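Local coordinates for protein glycerol dehydrogenase (Schizosaccharomyces pombe, PDB 1TA9) that catalyses the NAD(+)-dependent oxidation of glycerol to dihydroxyacetone, a zinc-dependent reaction that serves glycerol assimilation, at residues B[113-116]-B[120-123]; B[269-274]-B[295-300]; B[275-280]-B[288-293]. All coordinates share one frame; numbering follows the deposited sequence.

How the contacts relate
Contacts 2 and 3 are two levels of one helix hairpin, 258-284 packed on 289-307, with contact 3 near the turn and contact 2 farther from it, centres 9 Å apart. They meet chiefly through Tyr274, its CD1 3.8 Å from Ala290 CB and its CE2 3.5 Å from Asn293 ND2, and Thr270 CG2 lies 3.6 Å from Asn293 O. Contact 1 belongs to the parallel sheet of the nucleotide-binding part and sits about 33 Å, centre to centre, from either. Contact 2 is near the active site: the side chain of Leu271 is about 9 Å from the bound potassium ion, and that of Asn298 about 4 Å from Ala179 in the probable NAD(+) site.

Contact 1 (B[113-116]-B[120-123]); sequences SLSQ and TVTK
The beta-alpha-beta unit formed by strand 93-98, helix 100-115 and strand 120-125 contains this contact, in which Leu114 and Ser115 near the C-terminal end of the helix meet Val121 on the strand that follows. Strand 120-125 is an outer strand of the parallel sheet within this chain, and the backbones come nearest at Ser115 and Thr120, with CA atoms 6.4 Å apart. One methyl does the touching: CG2 of Val121 lies 3.9 Å from CB of Leu114. In Val121 the other methyl, CG1, is anti to the backbone N (chi1 -179°), which leaves CG2 beside that N and turned to the helix. Leu114 offers the root of its side chain here, while its isobutyl group also packs on Tyr83 and Val86 of helix 82-86. From the neighbouring position OG of Ser115 stands 4.3 Å from Val121 CG2, a looser approach. Its hydroxyl is spent within the helix on the carbonyl oxygen of Val111. Val121 also packs on Val111 and on Val96 of the adjacent strand. No hydrogen bond crosses between the segments; the contact is van der Waals, chiefly Leu114 CB on Val121 CG2, with the serine hydroxyl bonded back to its own helix.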
# COMPACT_ATOMS: atom_id res chain seq x y z
N SER B 113 -0.72 47.52 -30.73
CA SER B 113 0.44 46.69 -31.02
C SER B 113 0.63 46.48 -32.51
O SER B 113 1.74 46.62 -33.03
CB SER B 113 0.29 45.32 -30.33
OG SER B 113 1.37 44.47 -30.67
N LEU B 114 -0.44 46.13 -33.21
CA LEU B 114 -0.38 45.88 -34.64
C LEU B 114 -0.08 47.17 -35.41
O LEU B 114 0.67 47.15 -36.39
CB LEU B 114 -1.69 45.27 -35.12
CG LEU B 114 -2.09 43.97 -34.39
CD1 LEU B 114 -3.39 43.43 -34.97
CD2 LEU B 114 -0.98 42.94 -34.53
N SER B 115 -0.65 48.28 -34.95
CA SER B 115 -0.43 49.58 -35.60
C SER B 115 1.02 50.02 -35.47
O SER B 115 1.65 50.40 -36.45
CB SER B 115 -1.34 50.64 -34.98
OG SER B 115 -2.70 50.41 -35.30
N GLN B 116 1.53 49.96 -34.24
CA GLN B 116 2.91 50.36 -33.97
C GLN B 116 3.89 49.53 -34.79
O GLN B 116 5.08 49.83 -34.82
CB GLN B 116 3.22 50.18 -32.48
CG GLN B 116 2.37 51.04 -31.56
CD GLN B 116 2.52 50.66 -30.10
OE1 GLN B 116 1.89 51.26 -29.23
NE2 GLN B 116 3.36 49.67 -29.83
N THR B 120 -2.41 47.78 -40.91
CA THR B 120 -3.64 48.54 -41.07
C THR B 120 -4.68 47.69 -40.35
O THR B 120 -4.80 46.50 -40.61
CB THR B 120 -4.03 48.67 -42.55
OG1 THR B 120 -3.05 49.46 -43.24
CG2 THR B 120 -5.39 49.34 -42.68
N VAL B 121 -5.42 48.30 -39.43
CA VAL B 121 -6.42 47.55 -38.68
C VAL B 121 -7.84 48.06 -38.84
O VAL B 121 -8.13 49.23 -38.58
CB VAL B 121 -6.07 47.56 -37.17
CG1 VAL B 121 -7.10 46.76 -36.39
CG2 VAL B 121 -4.68 46.98 -36.96
N THR B 122 -8.72 47.17 -39.28
CA THR B 122 -10.13 47.51 -39.46
C THR B 122 -10.82 47.19 -38.14
O THR B 122 -10.96 46.03 -37.76
CB THR B 122 -10.77 46.66 -40.57
OG1 THR B 122 -10.07 46.88 -41.80
CG2 THR B 122 -12.23 47.05 -40.75
N LYS B 123 -11.25 48.24 -37.44
CA LYS B 123 -11.91 48.08 -36.15
C LYS B 123 -13.42 48.00 -36.31
O LYS B 123 -14.07 48.97 -36.71
CB LYS B 123 -11.53 49.24 -35.23
CG LYS B 123 -10.03 49.35 -34.99
CD LYS B 123 -9.68 50.55 -34.12
CE LYS B 123 -10.04 51.86 -34.79
NZ LYS B 123 -9.66 53.04 -33.96

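Contact 2 (B[269-274]-B[295-300]); sequences DTLEKY and VEANTL
Helices 269-274 and 295-300 run nearly antiparallel, at 152° between their directions, with axes 9.5 Å apart and the CA atoms of Thr270 and Ala297 nearest each other at 6.5 Å. The methyl of Ala297 points at the partner helix and is met by two side chains. CG2 of Thr270 reaches it methyl to methyl, 3.8 Å from Ala297 CB. The threonine is turned with CG2 anti to its backbone N and OG1 beside that N (chi1 -60°), which gives the apolar branch to the interface and lets the hydroxyl bond to the carbonyl oxygen of Ala266 one turn back. Leu271 CD2 comes to the same methyl from the next position, 4.1 Å from Ala297 CB. This leucine branch also lies 3.9 Å from OD1 of Asn298, and the two side chains cross at about a right angle. The amide of Asn298 is oriented from its other end, where ND2 donates to the carbonyl oxygen of Ala179, a residue probably involved in NAD(+) binding.

The wider pi-type turn of helix 295-300, at 297-300, begins at Ala297 itself. Separately, the carbonyl oxygen of Val295 accepts two bonds from Thr299, one from N at 3.0 Å and one from OG1 at 2.8 Å. Elsewhere on the same helices, Glu296 forms a salt bridge with Arg64 of a second subunit, which also supplies Ile258 to pack on Thr270. Across the helix pair itself no hydrogen bond forms: methyl groups of Thr270, Leu271 and Ala297 meet in a buried contact, while the hydroxyl of Thr270 and ND2 of Asn298 find partners elsewhere, the latter linking the hairpin to the loop that probably binds NAD(+).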
# COMPACT_ATOMS: atom_id res chain seq x y z
N ASP B 269 -6.67 16.60 -13.72
CA ASP B 269 -5.60 16.71 -12.73
C ASP B 269 -5.29 18.14 -12.32
O ASP B 269 -5.05 18.42 -11.14
CB ASP B 269 -4.32 16.06 -13.26
CG ASP B 269 -4.41 14.54 -13.30
OD1 ASP B 269 -3.42 13.92 -13.73
OD2 ASP B 269 -5.45 13.98 -12.90
N THR B 270 -5.26 19.04 -13.30
CA THR B 270 -4.95 20.44 -13.03
C THR B 270 -6.03 21.10 -12.17
O THR B 270 -5.74 21.87 -11.25
CB THR B 270 -4.78 21.22 -14.34
OG1 THR B 270 -3.70 20.63 -15.09
CG2 THR B 270 -4.45 22.68 -14.08
N LEU B 271 -7.29 20.79 -12.47
CA LEU B 271 -8.38 21.37 -11.70
C LEU B 271 -8.32 20.87 -10.26
O LEU B 271 -8.51 21.65 -9.32
CB LEU B 271 -9.73 20.99 -12.32
CG LEU B 271 -10.01 21.54 -13.71
CD1 LEU B 271 -11.36 21.00 -14.18
CD2 LEU B 271 -10.03 23.08 -13.68
N GLU B 272 -8.06 19.58 -10.08
CA GLU B 272 -7.97 19.01 -8.75
C GLU B 272 -6.89 19.69 -7.91
O GLU B 272 -7.09 19.95 -6.73
CB GLU B 272 -7.69 17.51 -8.84
CG GLU B 272 -8.93 16.68 -9.14
CD GLU B 272 -8.66 15.18 -9.19
OE1 GLU B 272 -7.88 14.68 -8.34
OE2 GLU B 272 -9.23 14.50 -10.06
N LYS B 273 -5.76 19.98 -8.53
CA LYS B 273 -4.66 20.61 -7.82
C LYS B 273 -4.80 22.12 -7.64
O LYS B 273 -4.51 22.65 -6.57
CB LYS B 273 -3.33 20.36 -8.54
CG LYS B 273 -2.84 18.92 -8.55
CD LYS B 273 -1.56 18.83 -9.37
CE LYS B 273 -1.00 17.42 -9.42
NZ LYS B 273 0.24 17.38 -10.25
N TYR B 274 -5.27 22.80 -8.68
CA TYR B 274 -5.33 24.26 -8.66
C TYR B 274 -6.65 25.02 -8.77
O TYR B 274 -6.65 26.24 -8.69
CB TYR B 274 -4.39 24.77 -9.75
CG TYR B 274 -2.99 24.22 -9.65
CD1 TYR B 274 -2.12 24.67 -8.66
CD2 TYR B 274 -2.54 23.22 -10.52
CE1 TYR B 274 -0.84 24.15 -8.54
CE2 TYR B 274 -1.25 22.68 -10.40
CZ TYR B 274 -0.41 23.16 -9.41
OH TYR B 274 0.87 22.66 -9.28
N VAL B 295 -6.36 28.68 -16.13
CA VAL B 295 -6.75 29.35 -17.37
C VAL B 295 -6.39 28.37 -18.49
O VAL B 295 -7.16 28.18 -19.44
CB VAL B 295 -6.00 30.69 -17.58
CG1 VAL B 295 -6.22 31.19 -19.00
CG2 VAL B 295 -6.52 31.72 -16.58
N GLU B 296 -5.23 27.72 -18.37
CA GLU B 296 -4.83 26.76 -19.40
C GLU B 296 -5.77 25.55 -19.39
O GLU B 296 -6.17 25.06 -20.44
CB GLU B 296 -3.38 26.26 -19.20
CG GLU B 296 -2.94 25.36 -20.35
CD GLU B 296 -1.69 24.55 -20.08
OE1 GLU B 296 -1.55 23.49 -20.73
OE2 GLU B 296 -0.84 24.96 -19.26
N ALA B 297 -6.14 25.08 -18.20
CA ALA B 297 -7.04 23.94 -18.10
C ALA B 297 -8.42 24.25 -18.67
O ALA B 297 -9.01 23.44 -19.39
CB ALA B 297 -7.18 23.50 -16.64
N ASN B 298 -8.93 25.44 -18.36
CA ASN B 298 -10.24 25.87 -18.83
C ASN B 298 -10.29 26.11 -20.33
O ASN B 298 -11.34 25.96 -20.96
CB ASN B 298 -10.66 27.16 -18.13
CG ASN B 298 -11.13 26.95 -16.71
OD1 ASN B 298 -11.02 25.85 -16.17
ND2 ASN B 298 -11.65 28.00 -16.10
N THR B 299 -9.17 26.50 -20.91
CA THR B 299 -9.12 26.84 -22.33
C THR B 299 -8.46 25.80 -23.22
O THR B 299 -9.13 25.16 -24.03
CB THR B 299 -8.40 28.19 -22.52
OG1 THR B 299 -8.80 29.09 -21.47
CG2 THR B 299 -8.79 28.81 -23.86
N LEU B 300 -7.15 25.63 -23.08
CA LEU B 300 -6.43 24.66 -23.91
C LEU B 300 -6.75 23.20 -23.62
O LEU B 300 -7.17 22.46 -24.51
CB LEU B 300 -4.92 24.88 -23.79
CG LEU B 300 -4.00 23.95 -24.59
CD1 LEU B 300 -4.22 24.17 -26.09
CD2 LEU B 300 -2.56 24.22 -24.22

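Contact 3 (B[275-280]-B[288-293]); sequences ALSAIL and TEAFEN
Ser277 on helix 275-280 meets Ala290 on helix 289-293 from its first side-chain atom onward. CB lies 4.0 Å from Ala290 CB, and OG at the tip comes closer, 3.6 Å from the same methyl. With chi1 at 44° the hydroxyl sits between the backbone N and the carbonyl carbon, and it bonds to the carbonyl oxygen of Tyr274, a bond that spans the kink where the N atoms of Leu276 and Ser277 lack a bond to the preceding turn. The next residue brings the backbones together, with the CA atoms of Ala278 and Phe291 3.9 Å apart: Ala278 CB rests 3.7 Å from Phe291 CA and 3.9 Å from the carbonyl oxygen of Ala290, so a methyl touches main chain directly. The ring of Phe291 runs on past this point, its edge facing Ala278 O, with CD1 3.8 Å from that oxygen. Beyond it the ring packs on Leu226, Ile218 and Val219.

The short axes approach to 7.7 Å and cross at 113°, a close passage that the small residues permit. Thr288 is the N-cap of the second helix, its OG1 accepting from Phe291 N at 3.2 Å. Between 275-280 and 288-293 no hydrogen bond forms and the touch is van der Waals; Thr288 OG1, which also bonds to Ser281 OG, adds a polar tie between the helices beside it.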
# COMPACT_ATOMS: atom_id res chain seq x y z
N ALA B 275 -7.77 24.33 -8.94
CA ALA B 275 -9.04 25.06 -9.08
C ALA B 275 -9.34 26.06 -7.96
O ALA B 275 -9.64 27.23 -8.23
CB ALA B 275 -10.20 24.08 -9.23
N LEU B 276 -9.27 25.61 -6.71
CA LEU B 276 -9.56 26.51 -5.60
C LEU B 276 -8.52 27.61 -5.42
O LEU B 276 -8.87 28.73 -5.05
CB LEU B 276 -9.71 25.73 -4.29
CG LEU B 276 -9.94 26.59 -3.03
CD1 LEU B 276 -11.05 27.61 -3.27
CD2 LEU B 276 -10.28 25.68 -1.86
N SER B 277 -7.25 27.31 -5.68
CA SER B 277 -6.23 28.34 -5.53
C SER B 277 -6.37 29.38 -6.64
O SER B 277 -6.10 30.56 -6.44
CB SER B 277 -4.81 27.73 -5.50
OG SER B 277 -4.63 26.73 -6.49
N ALA B 278 -6.83 28.95 -7.82
CA ALA B 278 -7.05 29.88 -8.93
C ALA B 278 -8.24 30.77 -8.58
O ALA B 278 -8.24 31.97 -8.85
CB ALA B 278 -7.34 29.11 -10.21
N ILE B 279 -9.27 30.17 -8.00
CA ILE B 279 -10.45 30.92 -7.60
C ILE B 279 -10.07 32.00 -6.57
O ILE B 279 -10.45 33.16 -6.71
CB ILE B 279 -11.52 29.98 -6.99
CG1 ILE B 279 -12.14 29.11 -8.09
CG2 ILE B 279 -12.60 30.80 -6.28
CD1 ILE B 279 -13.13 28.07 -7.58
N LEU B 280 -9.33 31.60 -5.54
CA LEU B 280 -8.90 32.56 -4.53
C LEU B 280 -8.04 33.65 -5.17
O LEU B 280 -8.19 34.83 -4.87
CB LEU B 280 -8.12 31.84 -3.41
CG LEU B 280 -8.97 30.90 -2.55
CD1 LEU B 280 -8.08 30.01 -1.70
CD2 LEU B 280 -9.90 31.73 -1.66
N THR B 288 -1.40 34.44 -10.13
CA THR B 288 -0.45 33.42 -9.69
C THR B 288 -0.29 32.35 -10.76
O THR B 288 -1.09 32.29 -11.70
CB THR B 288 -0.94 32.72 -8.42
OG1 THR B 288 -2.28 32.24 -8.63
CG2 THR B 288 -0.92 33.67 -7.23
N GLU B 289 0.72 31.49 -10.63
CA GLU B 289 0.91 30.43 -11.61
C GLU B 289 -0.28 29.47 -11.49
O GLU B 289 -0.74 28.90 -12.48
CB GLU B 289 2.23 29.68 -11.36
CG GLU B 289 2.55 28.64 -12.45
CD GLU B 289 3.96 28.08 -12.34
OE1 GLU B 289 4.28 27.14 -13.11
OE2 GLU B 289 4.74 28.58 -11.51
N ALA B 290 -0.80 29.32 -10.28
CA ALA B 290 -1.95 28.46 -10.05
C ALA B 290 -3.13 28.95 -10.89
O ALA B 290 -3.82 28.16 -11.54
CB ALA B 290 -2.32 28.46 -8.56
N PHE B 291 -3.35 30.26 -10.87
CA PHE B 291 -4.42 30.88 -11.65
C PHE B 291 -4.16 30.61 -13.13
O PHE B 291 -5.05 30.19 -13.87
CB PHE B 291 -4.46 32.40 -11.41
CG PHE B 291 -5.39 33.14 -12.34
CD1 PHE B 291 -6.77 33.06 -12.18
CD2 PHE B 291 -4.88 33.92 -13.38
CE1 PHE B 291 -7.64 33.75 -13.03
CE2 PHE B 291 -5.74 34.62 -14.24
CZ PHE B 291 -7.12 34.53 -14.06
N GLU B 292 -2.93 30.85 -13.57
CA GLU B 292 -2.57 30.62 -14.96
C GLU B 292 -2.77 29.16 -15.36
O GLU B 292 -3.14 28.86 -16.49
CB GLU B 292 -1.11 31.03 -15.21
CG GLU B 292 -0.82 32.51 -14.98
CD GLU B 292 -0.67 33.30 -16.27
OE1 GLU B 292 -0.56 34.54 -16.20
OE2 GLU B 292 -0.66 32.69 -17.36
N ASN B 293 -2.53 28.24 -14.42
CA ASN B 293 -2.71 26.82 -14.72
C ASN B 293 -4.16 26.50 -15.05
O ASN B 293 -4.45 25.74 -15.98
CB ASN B 293 -2.28 25.95 -13.54
CG ASN B 293 -0.79 25.95 -13.31
OD1 ASN B 293 -0.00 26.27 -14.22
ND2 ASN B 293 -0.37 25.58 -12.10